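Phosphate-binding protein PstS (Borrelia burgdorferi, PDB 4N13) binds inorganic phosphate with micromolar affinity, as the solute-binding lipoprotein of the PstSACB ABC transporter that imports phosphate. Local coordinates at residues T20-S23 and P24-D27; K237-T240 and Q241-F245; R68-K72 and E73-Q77; T100-E104 and E105-K109. All coordinates share one frame; numbering follows the deposited sequence.

Contact 1: T20-S23 and P24-D27. With SO4 (sulfate ion), chain D.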
loop_
_atom_site.group_PDB
_atom_site.type_symbol
_atom_site.label_atom_id
_atom_site.label_comp_id
_atom_site.label_asym_id
_atom_site.label_seq_id
_atom_site.Cartn_x
_atom_site.Cartn_y
_atom_site.Cartn_z
ATOM N N THR A 20 7.064 8.602 4.581
ATOM C CA THR A 20 6.576 9.882 4.088
ATOM C C THR A 20 5.100 9.823 3.691
ATOM O O THR A 20 4.383 10.824 3.746
ATOM C CB THR A 20 7.441 10.350 2.909
ATOM O OG1 THR A 20 7.396 9.377 1.854
ATOM C CG2 THR A 20 8.879 10.508 3.365
ATOM N N THR A 21 4.630 8.639 3.345
ATOM C CA THR A 21 3.315 8.500 2.753
ATOM C C THR A 21 2.188 8.854 3.725
ATOM O O THR A 21 1.084 9.100 3.311
ATOM C CB THR A 21 3.104 7.060 2.218
ATOM O OG1 THR A 21 2.999 6.137 3.313
ATOM C CG2 THR A 21 4.254 6.639 1.287
ATOM N N VAL A 22 2.480 8.891 5.021
ATOM C CA VAL A 22 1.434 9.100 6.024
ATOM C C VAL A 22 1.589 10.392 6.804
ATOM O O VAL A 22 0.869 10.623 7.781
ATOM C CB VAL A 22 1.364 7.942 7.017
ATOM C CG1 VAL A 22 0.932 6.670 6.302
ATOM C CG2 VAL A 22 2.697 7.751 7.718
ATOM N N SER A 23 2.479 11.271 6.366
ATOM C CA SER A 23 2.675 12.528 7.079
ATOM C C SER A 23 1.388 13.288 7.444
ATOM O O SER A 23 1.227 13.669 8.584
ATOM C CB SER A 23 3.631 13.441 6.325
ATOM O OG SER A 23 4.922 12.870 6.288
ATOM N N PRO A 24 0.492 13.560 6.481
ATOM C CA PRO A 24 -0.666 14.366 6.908
ATOM C C PRO A 24 -1.634 13.607 7.823
ATOM O O PRO A 24 -2.362 14.248 8.570
ATOM C CB PRO A 24 -1.303 14.806 5.587
ATOM C CG PRO A 24 -0.833 13.822 4.584
ATOM C CD PRO A 24 0.533 13.388 5.016
ATOM N N ILE A 25 -1.633 12.282 7.783
ATOM C CA ILE A 25 -2.399 11.489 8.741
ATOM C C ILE A 25 -1.803 11.634 10.121
ATOM O O ILE A 25 -2.515 11.932 11.080
ATOM C CB ILE A 25 -2.417 10.014 8.338
ATOM C CG1 ILE A 25 -3.257 9.878 7.057
ATOM C CG2 ILE A 25 -2.995 9.142 9.457
ATOM C CD1 ILE A 25 -3.143 8.546 6.361
ATOM N N LEU A 26 -0.496 11.415 10.249
ATOM C CA LEU A 26 0.137 11.559 11.559
ATOM C C LEU A 26 -0.030 12.989 12.078
ATOM O O LEU A 26 -0.294 13.204 13.257
ATOM C CB LEU A 26 1.611 11.153 11.514
ATOM C CG LEU A 26 1.890 9.700 11.910
ATOM C CD1 LEU A 26 1.725 9.487 13.414
ATOM C CD2 LEU A 26 1.032 8.705 11.117
ATOM N N ASP A 27 0.115 13.976 11.199
ATOM C CA ASP A 27 0.001 15.371 11.623
ATOM C C ASP A 27 -1.388 15.676 12.150
ATOM O O ASP A 27 -1.533 16.336 13.190
ATOM C CB ASP A 27 0.345 16.331 10.484
ATOM C CG ASP A 27 1.831 16.311 10.119
ATOM O OD1 ASP A 27 2.627 15.724 10.882
ATOM O OD2 ASP A 27 2.203 16.869 9.068
HETATM S S SO4 D . 8.522 4.975 2.733
HETATM O O1 SO4 D . 8.670 6.364 3.100
HETATM O O2 SO4 D . 8.780 4.893 1.279
HETATM O O3 SO4 D . 9.374 4.049 3.479
HETATM O O4 SO4 D . 7.170 4.517 2.984
#
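V22 and L26 meet at the start of helix 23-36, where V22 is the N-cap residue. Their side chains run side by side in the same direction, with V22 CG2 3.9 Å from L26 CD2 in one of the two deposited conformers of V22. The backbone joins the same pair: L26 N donates to V22 O at 2.9 Å and 172°, almost straight. The next bond of the turn follows, from D27 N to S23 O at 2.9 Å. The V22-L26 flank is the tight one, because Y44 of strand 40-45 packs on both, F260 lies on V22 and I25, and F242 and M246 of helix 237-246 touch L26. The loose side is that of exposed P24. D27, partly exposed but still touching Y44, turns its carboxylate back over the first turn (chi1 -70°), bringing CG to 3.1 Å from S23 O. Ahead of the helix, T20 N donates to sulfate O1 at 3.1 Å and 161°, and the hydroxyls of S19, S49 and S67 also bond the ion. T20 and T21 are phosphate ligands by similarity, so phosphate is probably held in a similar way, by backbone N-H and hydroxyl groups close to the helix start.

Contact 2: K237-T240 and Q241-F245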
loop_
_atom_site.group_PDB
_atom_site.type_symbol
_atom_site.label_atom_id
_atom_site.label_comp_id
_atom_site.label_asym_id
_atom_site.label_seq_id
_atom_site.Cartn_x
_atom_site.Cartn_y
_atom_site.Cartn_z
ATOM N N LYS A 237 3.937 5.494 29.247
ATOM C CA LYS A 237 2.507 5.727 29.178
ATOM C C LYS A 237 2.154 6.688 28.038
ATOM O O LYS A 237 1.133 6.509 27.380
ATOM C CB LYS A 237 1.988 6.282 30.511
ATOM C CG LYS A 237 0.497 6.479 30.515
ATOM C CD LYS A 237 -0.046 6.864 31.868
ATOM C CE LYS A 237 -1.560 6.974 31.803
ATOM N NZ LYS A 237 -2.179 7.211 33.129
ATOM N N SER A 238 2.987 7.701 27.813
ATOM C CA SER A 238 2.700 8.696 26.797
ATOM C C SER A 238 2.644 8.058 25.414
ATOM O O SER A 238 1.844 8.456 24.569
ATOM C CB SER A 238 3.772 9.778 26.832
ATOM O OG SER A 238 5.067 9.216 26.624
ATOM N N VAL A 239 3.485 7.058 25.198
ATOM C CA VAL A 239 3.535 6.318 23.942
ATOM C C VAL A 239 2.291 5.417 23.823
ATOM O O VAL A 239 1.597 5.413 22.792
ATOM C CB VAL A 239 4.830 5.487 23.887
ATOM C CG1 VAL A 239 4.783 4.435 22.788
ATOM C CG2 VAL A 239 6.011 6.409 23.743
ATOM N N THR A 240 1.981 4.673 24.881
ATOM C CA THR A 240 0.778 3.847 24.876
ATOM C C THR A 240 -0.466 4.678 24.596
ATOM O O THR A 240 -1.330 4.278 23.821
ATOM C CB THR A 240 0.652 3.161 26.225
ATOM O OG1 THR A 240 1.826 2.384 26.420
ATOM C CG2 THR A 240 -0.573 2.272 26.297
ATOM N N GLN A 241 -0.565 5.842 25.209
ATOM C CA GLN A 241 -1.713 6.702 24.980
ATOM C C GLN A 241 -1.837 7.127 23.521
ATOM O O GLN A 241 -2.915 7.111 22.955
ATOM C CB GLN A 241 -1.603 7.958 25.830
ATOM C CG GLN A 241 -1.825 7.738 27.330
ATOM C CD GLN A 241 -1.553 9.001 28.130
ATOM O OE1 GLN A 241 -0.581 9.707 27.878
ATOM N NE2 GLN A 241 -2.405 9.287 29.088
ATOM N N PHE A 242 -0.747 7.556 22.918
ATOM C CA PHE A 242 -0.844 8.018 21.541
ATOM C C PHE A 242 -1.190 6.865 20.595
ATOM O O PHE A 242 -1.996 7.030 19.695
ATOM C CB PHE A 242 0.419 8.752 21.065
ATOM C CG PHE A 242 0.241 9.385 19.721
ATOM C CD1 PHE A 242 -0.600 10.475 19.594
ATOM C CD2 PHE A 242 0.834 8.876 18.577
ATOM C CE1 PHE A 242 -0.829 11.051 18.384
ATOM C CE2 PHE A 242 0.617 9.471 17.347
ATOM C CZ PHE A 242 -0.212 10.563 17.265
ATOM N N ILE A 243 -0.575 5.703 20.790
ATOM C CA ILE A 243 -0.884 4.540 19.970
ATOM C C ILE A 243 -2.353 4.147 20.117
ATOM O O ILE A 243 -3.019 3.816 19.127
ATOM C CB ILE A 243 0.063 3.374 20.308
ATOM C CG1 ILE A 243 1.486 3.777 19.926
ATOM C CG2 ILE A 243 -0.421 2.091 19.640
ATOM C CD1 ILE A 243 2.547 2.775 20.292
ATOM N N ASP A 244 -2.862 4.212 21.340
ATOM C CA ASP A 244 -4.274 3.939 21.587
ATOM C C ASP A 244 -5.165 4.914 20.817
ATOM O O ASP A 244 -6.206 4.525 20.277
ATOM C CB ASP A 244 -4.554 4.020 23.081
ATOM C CG ASP A 244 -6.008 3.832 23.410
ATOM O OD1 ASP A 244 -6.512 2.708 23.243
ATOM O OD2 ASP A 244 -6.648 4.819 23.823
ATOM N N PHE A 245 -4.746 6.167 20.683
ATOM C CA PHE A 245 -5.498 7.117 19.866
ATOM C C PHE A 245 -5.422 6.765 18.379
ATOM O O PHE A 245 -6.421 6.824 17.659
ATOM C CB PHE A 245 -5.013 8.549 20.101
ATOM C CG PHE A 245 -5.736 9.555 19.247
ATOM C CD1 PHE A 245 -7.020 9.977 19.580
ATOM C CD2 PHE A 245 -5.162 10.049 18.093
ATOM C CE1 PHE A 245 -7.697 10.879 18.786
ATOM C CE2 PHE A 245 -5.847 10.949 17.297
ATOM C CZ PHE A 245 -7.115 11.365 17.650
HETATM O O HOH W 1 0.488 10.845 25.442
#
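K237 lays its alkyl chain over one face of the Q241 amide: K237 CG stands above Q241 CD at 4.0 Å, and K237 CE above Q241 NE2 at 3.7 Å. The lysine reaches this face because its CG is anti to the backbone N (chi1 -177°) and the rest of the chain stays extended. A water lies off the amide's oxygen end, displaced toward the opposite face, and S238 CA approaches the same end. These are i to i+3 and i to i+4 neighbours on one alpha-helix, 237-246, which packs against helix 23-36 and strand 12-18. The two phenyl rings point away from the first turn. F242 touches M29, I30 and I16, while the ring of F245 meets that of Y33 with the planes at about 45°.

The backbone ladder is uneven. Q241 N reaches K237 O at 2.8 Å, whereas F242 N lies 3.2 Å from S238 O and is tilted 34° from the carbonyl plane. S238 O also accepts from the water, at 2.9 Å, and this second donor is consistent with the longer, more tilted helical bond. The same water donates to Q241 OE1, also at 2.9 Å, bridging a buried serine's carbonyl to the amide and favouring the amide's observed rotation. Another flank of the helix is apolar, with V14 touching V239 and I228 touching I243. There V239 and I243 lie alongside each other, pointing the same way, with V239 CG1 3.7 Å from I243 CD1.

Contact 3: R68-K72 and E73-Q77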
loop_
_atom_site.group_PDB
_atom_site.type_symbol
_atom_site.label_atom_id
_atom_site.label_comp_id
_atom_site.label_asym_id
_atom_site.label_seq_id
_atom_site.Cartn_x
_atom_site.Cartn_y
_atom_site.Cartn_z
ATOM N N ARG A 68 6.606 -0.915 5.312
ATOM C CA ARG A 68 7.185 -2.195 4.933
ATOM C C ARG A 68 7.296 -3.110 6.127
ATOM O O ARG A 68 7.404 -2.650 7.273
ATOM C CB ARG A 68 8.569 -2.008 4.325
ATOM C CG ARG A 68 9.640 -1.555 5.309
ATOM C CD ARG A 68 10.982 -2.200 4.990
ATOM N NE ARG A 68 12.088 -1.635 5.761
ATOM C CZ ARG A 68 12.431 -2.019 6.991
ATOM N NH1 ARG A 68 11.759 -2.960 7.628
ATOM N NH2 ARG A 68 13.457 -1.456 7.593
ATOM N N ASP A 69 7.284 -4.406 5.850
ATOM C CA ASP A 69 7.354 -5.401 6.901
ATOM C C ASP A 69 8.727 -5.436 7.559
ATOM O O ASP A 69 9.760 -5.266 6.930
ATOM C CB ASP A 69 6.984 -6.793 6.376
ATOM C CG ASP A 69 5.483 -7.018 6.321
ATOM O OD1 ASP A 69 4.773 -6.173 5.733
ATOM O OD2 ASP A 69 5.017 -8.044 6.872
ATOM N N LEU A 70 8.692 -5.655 8.856
ATOM C CA LEU A 70 9.882 -5.777 9.687
ATOM C C LEU A 70 10.695 -6.988 9.263
ATOM O O LEU A 70 10.166 -8.008 8.805
ATOM C CB LEU A 70 9.500 -5.916 11.156
ATOM C CG LEU A 70 8.790 -4.725 11.805
ATOM C CD1 LEU A 70 8.454 -5.041 13.255
ATOM C CD2 LEU A 70 9.605 -3.443 11.735
ATOM N N THR A 71 11.999 -6.878 9.438
ATOM C CA THR A 71 12.898 -7.989 9.185
ATOM C C THR A 71 13.098 -8.815 10.451
ATOM O O THR A 71 12.776 -8.375 11.554
ATOM C CB THR A 71 14.262 -7.503 8.739
ATOM O OG1 THR A 71 14.855 -6.794 9.826
ATOM C CG2 THR A 71 14.142 -6.606 7.511
ATOM N N LYS A 72 13.652 -10.014 10.297
ATOM C CA LYS A 72 14.004 -10.821 11.457
ATOM C C LYS A 72 15.013 -10.100 12.345
ATOM O O LYS A 72 14.901 -10.158 13.564
ATOM C CB LYS A 72 14.550 -12.188 11.024
ATOM C CG LYS A 72 13.479 -13.087 10.430
ATOM C CD LYS A 72 14.024 -14.482 10.107
ATOM C CE LYS A 72 15.053 -14.489 8.986
ATOM N NZ LYS A 72 14.476 -14.077 7.678
ATOM N N GLU A 73 15.979 -9.411 11.749
ATOM C CA GLU A 73 16.964 -8.665 12.535
ATOM C C GLU A 73 16.269 -7.621 13.396
ATOM O O GLU A 73 16.636 -7.418 14.555
ATOM C CB GLU A 73 18.017 -7.996 11.632
ATOM C CG GLU A 73 19.093 -7.202 12.423
ATOM C CD GLU A 73 18.762 -5.699 12.671
ATOM O OE1 GLU A 73 17.836 -5.165 12.024
ATOM O OE2 GLU A 73 19.456 -5.031 13.485
ATOM N N GLU A 74 15.271 -6.954 12.828
ATOM C CA GLU A 74 14.569 -5.926 13.584
ATOM C C GLU A 74 13.801 -6.548 14.749
ATOM O O GLU A 74 13.796 -6.008 15.853
ATOM C CB GLU A 74 13.676 -5.110 12.640
ATOM C CG GLU A 74 14.537 -4.226 11.736
ATOM C CD GLU A 74 13.837 -3.663 10.526
ATOM O OE1 GLU A 74 12.746 -4.125 10.163
ATOM O OE2 GLU A 74 14.424 -2.747 9.915
ATOM N N ILE A 75 13.158 -7.687 14.497
ATOM C CA ILE A 75 12.477 -8.407 15.567
ATOM C C ILE A 75 13.474 -8.819 16.660
ATOM O O ILE A 75 13.212 -8.685 17.848
ATOM C CB ILE A 75 11.720 -9.645 15.014
ATOM C CG1 ILE A 75 10.583 -9.217 14.074
ATOM C CG2 ILE A 75 11.172 -10.504 16.137
ATOM C CD1 ILE A 75 9.557 -8.319 14.700
ATOM N N GLU A 76 14.648 -9.288 16.252
ATOM C CA GLU A 76 15.651 -9.711 17.211
ATOM C C GLU A 76 16.152 -8.554 18.071
ATOM O O GLU A 76 16.627 -8.764 19.185
ATOM C CB GLU A 76 16.787 -10.408 16.462
ATOM C CG GLU A 76 16.324 -11.733 15.858
ATOM C CD GLU A 76 17.141 -12.201 14.665
ATOM O OE1 GLU A 76 18.157 -11.555 14.338
ATOM O OE2 GLU A 76 16.744 -13.223 14.044
ATOM N N GLN A 77 16.087 -7.341 17.539
ATOM C CA GLN A 77 16.464 -6.139 18.279
ATOM C C GLN A 77 15.317 -5.610 19.122
ATOM O O GLN A 77 15.444 -4.565 19.746
ATOM C CB GLN A 77 16.918 -5.054 17.306
ATOM C CG GLN A 77 18.254 -5.316 16.652
ATOM C CD GLN A 77 19.425 -5.092 17.587
ATOM O OE1 GLN A 77 19.295 -4.466 18.648
ATOM N NE2 GLN A 77 20.582 -5.587 17.190
HETATM O O HOH W 2 17.043 -5.388 9.082
#
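E74 and T71 exchange bonds at the start of helix 72-76, forming a capping box. T71, the N-cap residue, accepts from E74 N on its OG1 at 3.0 Å. Its hydroxyl is in position because it sits between the residue's own N and carbonyl carbon (chi1 65°). In return T71 N donates to E74 OE1 at 2.9 Å, meeting that oxygen from above the carboxylate plane, 41° out of it.

The in-plane side of the same carboxylate is taken by R68, in the conformer described here. Its guanidinium comes end-on, with R68 NH1 3.0 Å from E74 OE1 and R68 NH2 2.8 Å from E74 OE2. Both oxygens use their syn lone pairs and the two planes are 14° apart, so the salt bridge is nearly flat. OE1 thus takes two donors, and the buried carboxylate is fixed in rotation; the positive partner would be expected to favour its ionised form.

K72, the first helical residue, contributes chiefly through its backbone, its O accepting from E76 N at 2.8 Å. On the apolar flank L70 CD1 touches I75 CD1 at 3.7 Å, the side chains crossing at about a right angle.

R68 NH2 also bonds the hydroxyl of S50. I53 of helix 49-57 packs on R68, L70 and E74. L70 also touches I227 and V229, joining the largely surface-lying turn to both that helix and strand 223-230.

Contact 4: T100-E104 and E105-K109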
loop_
_atom_site.group_PDB
_atom_site.type_symbol
_atom_site.label_atom_id
_atom_site.label_comp_id
_atom_site.label_asym_id
_atom_site.label_seq_id
_atom_site.Cartn_x
_atom_site.Cartn_y
_atom_site.Cartn_z
ATOM N N THR A 100 -11.977 -12.398 -15.180
ATOM C CA THR A 100 -12.422 -11.696 -13.981
ATOM C C THR A 100 -11.498 -11.889 -12.782
ATOM O O THR A 100 -11.565 -11.125 -11.830
ATOM C CB THR A 100 -13.837 -12.151 -13.572
ATOM O OG1 THR A 100 -13.815 -13.528 -13.196
ATOM C CG2 THR A 100 -14.801 -11.985 -14.724
ATOM N N ASN A 101 -10.639 -12.895 -12.865
ATOM C CA ASN A 101 -9.783 -13.317 -11.776
ATOM C C ASN A 101 -8.391 -13.660 -12.266
ATOM O O ASN A 101 -8.231 -14.123 -13.392
ATOM C CB ASN A 101 -10.363 -14.575 -11.129
ATOM C CG ASN A 101 -9.524 -15.070 -9.962
ATOM O OD1 ASN A 101 -9.365 -14.378 -8.955
ATOM N ND2 ASN A 101 -8.947 -16.263 -10.102
ATOM N N ILE A 102 -7.396 -13.462 -11.411
ATOM C CA ILE A 102 -6.037 -13.827 -11.748
ATOM C C ILE A 102 -5.316 -14.199 -10.463
ATOM O O ILE A 102 -5.589 -13.648 -9.401
ATOM C CB ILE A 102 -5.319 -12.675 -12.496
ATOM C CG1 ILE A 102 -4.028 -13.176 -13.136
ATOM C CG2 ILE A 102 -5.106 -11.475 -11.590
ATOM C CD1 ILE A 102 -3.552 -12.327 -14.232
ATOM N N THR A 103 -4.418 -15.179 -10.538
ATOM C CA THR A 103 -3.580 -15.493 -9.388
ATOM C C THR A 103 -2.432 -14.485 -9.308
ATOM O O THR A 103 -2.038 -13.882 -10.324
ATOM C CB THR A 103 -2.972 -16.894 -9.496
ATOM O OG1 THR A 103 -2.185 -16.967 -10.683
ATOM C CG2 THR A 103 -4.043 -17.972 -9.502
ATOM N N GLU A 104 -1.864 -14.329 -8.117
ATOM C CA GLU A 104 -0.704 -13.464 -7.964
ATOM C C GLU A 104 0.431 -13.877 -8.879
ATOM O O GLU A 104 1.111 -13.027 -9.444
ATOM C CB GLU A 104 -0.213 -13.466 -6.518
ATOM C CG GLU A 104 -0.955 -12.494 -5.611
ATOM C CD GLU A 104 -0.347 -12.488 -4.249
ATOM O OE1 GLU A 104 -0.621 -13.452 -3.528
ATOM O OE2 GLU A 104 0.394 -11.545 -3.912
ATOM N N GLU A 105 0.650 -15.180 -8.998
ATOM C CA GLU A 105 1.722 -15.684 -9.836
ATOM C C GLU A 105 1.539 -15.246 -11.287
ATOM O O GLU A 105 2.482 -14.759 -11.928
ATOM C CB GLU A 105 1.810 -17.201 -9.762
ATOM C CG GLU A 105 3.017 -17.757 -10.505
ATOM C CD GLU A 105 4.336 -17.711 -9.717
ATOM O OE1 GLU A 105 5.397 -17.843 -10.357
ATOM O OE2 GLU A 105 4.332 -17.543 -8.475
ATOM N N ASN A 106 0.336 -15.427 -11.824
ATOM C CA ASN A 106 0.105 -15.054 -13.207
ATOM C C ASN A 106 0.121 -13.545 -13.403
ATOM O O ASN A 106 0.598 -13.043 -14.430
ATOM C CB ASN A 106 -1.183 -15.675 -13.741
ATOM C CG ASN A 106 -1.017 -17.137 -14.070
ATOM O OD1 ASN A 106 0.085 -17.587 -14.345
ATOM N ND2 ASN A 106 -2.101 -17.878 -14.055
ATOM N N LEU A 107 -0.379 -12.816 -12.415
ATOM C CA LEU A 107 -0.341 -11.373 -12.473
ATOM C C LEU A 107 1.114 -10.872 -12.541
ATOM O O LEU A 107 1.442 -9.991 -13.346
ATOM C CB LEU A 107 -1.073 -10.817 -11.261
ATOM C CG LEU A 107 -1.229 -9.300 -11.195
ATOM C CD1 LEU A 107 -1.936 -8.732 -12.402
ATOM C CD2 LEU A 107 -2.016 -8.943 -9.944
ATOM N N ALA A 108 1.975 -11.434 -11.703
ATOM C CA ALA A 108 3.384 -11.064 -11.716
ATOM C C ALA A 108 4.033 -11.368 -13.060
ATOM O O ALA A 108 4.879 -10.614 -13.519
ATOM C CB ALA A 108 4.115 -11.766 -10.610
ATOM N N LYS A 109 3.632 -12.457 -13.707
ATOM C CA LYS A 109 4.165 -12.808 -15.013
ATOM C C LYS A 109 3.640 -11.878 -16.109
ATOM O O LYS A 109 4.319 -11.670 -17.114
ATOM C CB LYS A 109 3.833 -14.269 -15.324
ATOM C CG LYS A 109 4.662 -15.261 -14.522
ATOM C CD LYS A 109 4.179 -16.691 -14.752
ATOM C CE LYS A 109 5.034 -17.692 -14.017
ATOM N NZ LYS A 109 4.592 -19.078 -14.298
HETATM O O HOH W 3 -4.670 -16.783 -13.083
#
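T103 OG1 takes the hydrogen of N106 N at 3.2 Å and 162°, and its hydroxyl also lies 3.5 Å from N106 CB. A chi1 of 59° swings the threonine oxygen over the first turn and toward N106 N. Beside it, I102 lays its side chain against the same turn: I102 CG1 is 3.8 Å from N106 CB, and I102 CD1 is 3.7 Å from L107 N. The I102 and L107 side chains cross at about a right angle. Bonds from L107 N to T103 O and from A108 N to E104 O, each 2.9 Å, complete the first turn.

T103 is therefore the N-cap of helix 104-111, at the step from the short strand 101-102 into the helix. A water reinforces the step, accepting from T103 N and from N106 ND2, both at 3.0 Å, consistent with the orientation of the asparagine amide.

Further out, I102 makes backbone bonds to S204 and N206, in keeping with the parallel pairing of its strand with strand 201-205. N206 also accepts from E104 N through its OD1. On the helical side, L147 of helix 138-151 touches E104 and L107, while I151 packs on E105 and A108.

All four contacts are local turns at or near helix starts, and contacts 1, 3 and 4 include the N-cap residue. Contacts 1 and 2 belong to touching helices, 23-36 and 237-246: L26 CD1 lies 4.1 Å from F242 CE2, although the centres are about 17 Å apart. Both are partly buried, as is contact 4, whereas contact 3 lies at the surface and relies most on charge. Contacts 3 and 4 share threonine N-caps, but contact 3 adds a reciprocal glutamate and an arginine, contact 4 a water and an isoleucine. Contact 1 alone includes the sulfate, with the side chain of R68 about 6 Å from that ion. Contact 4 lies across the chain's centre from contacts 1 and 2.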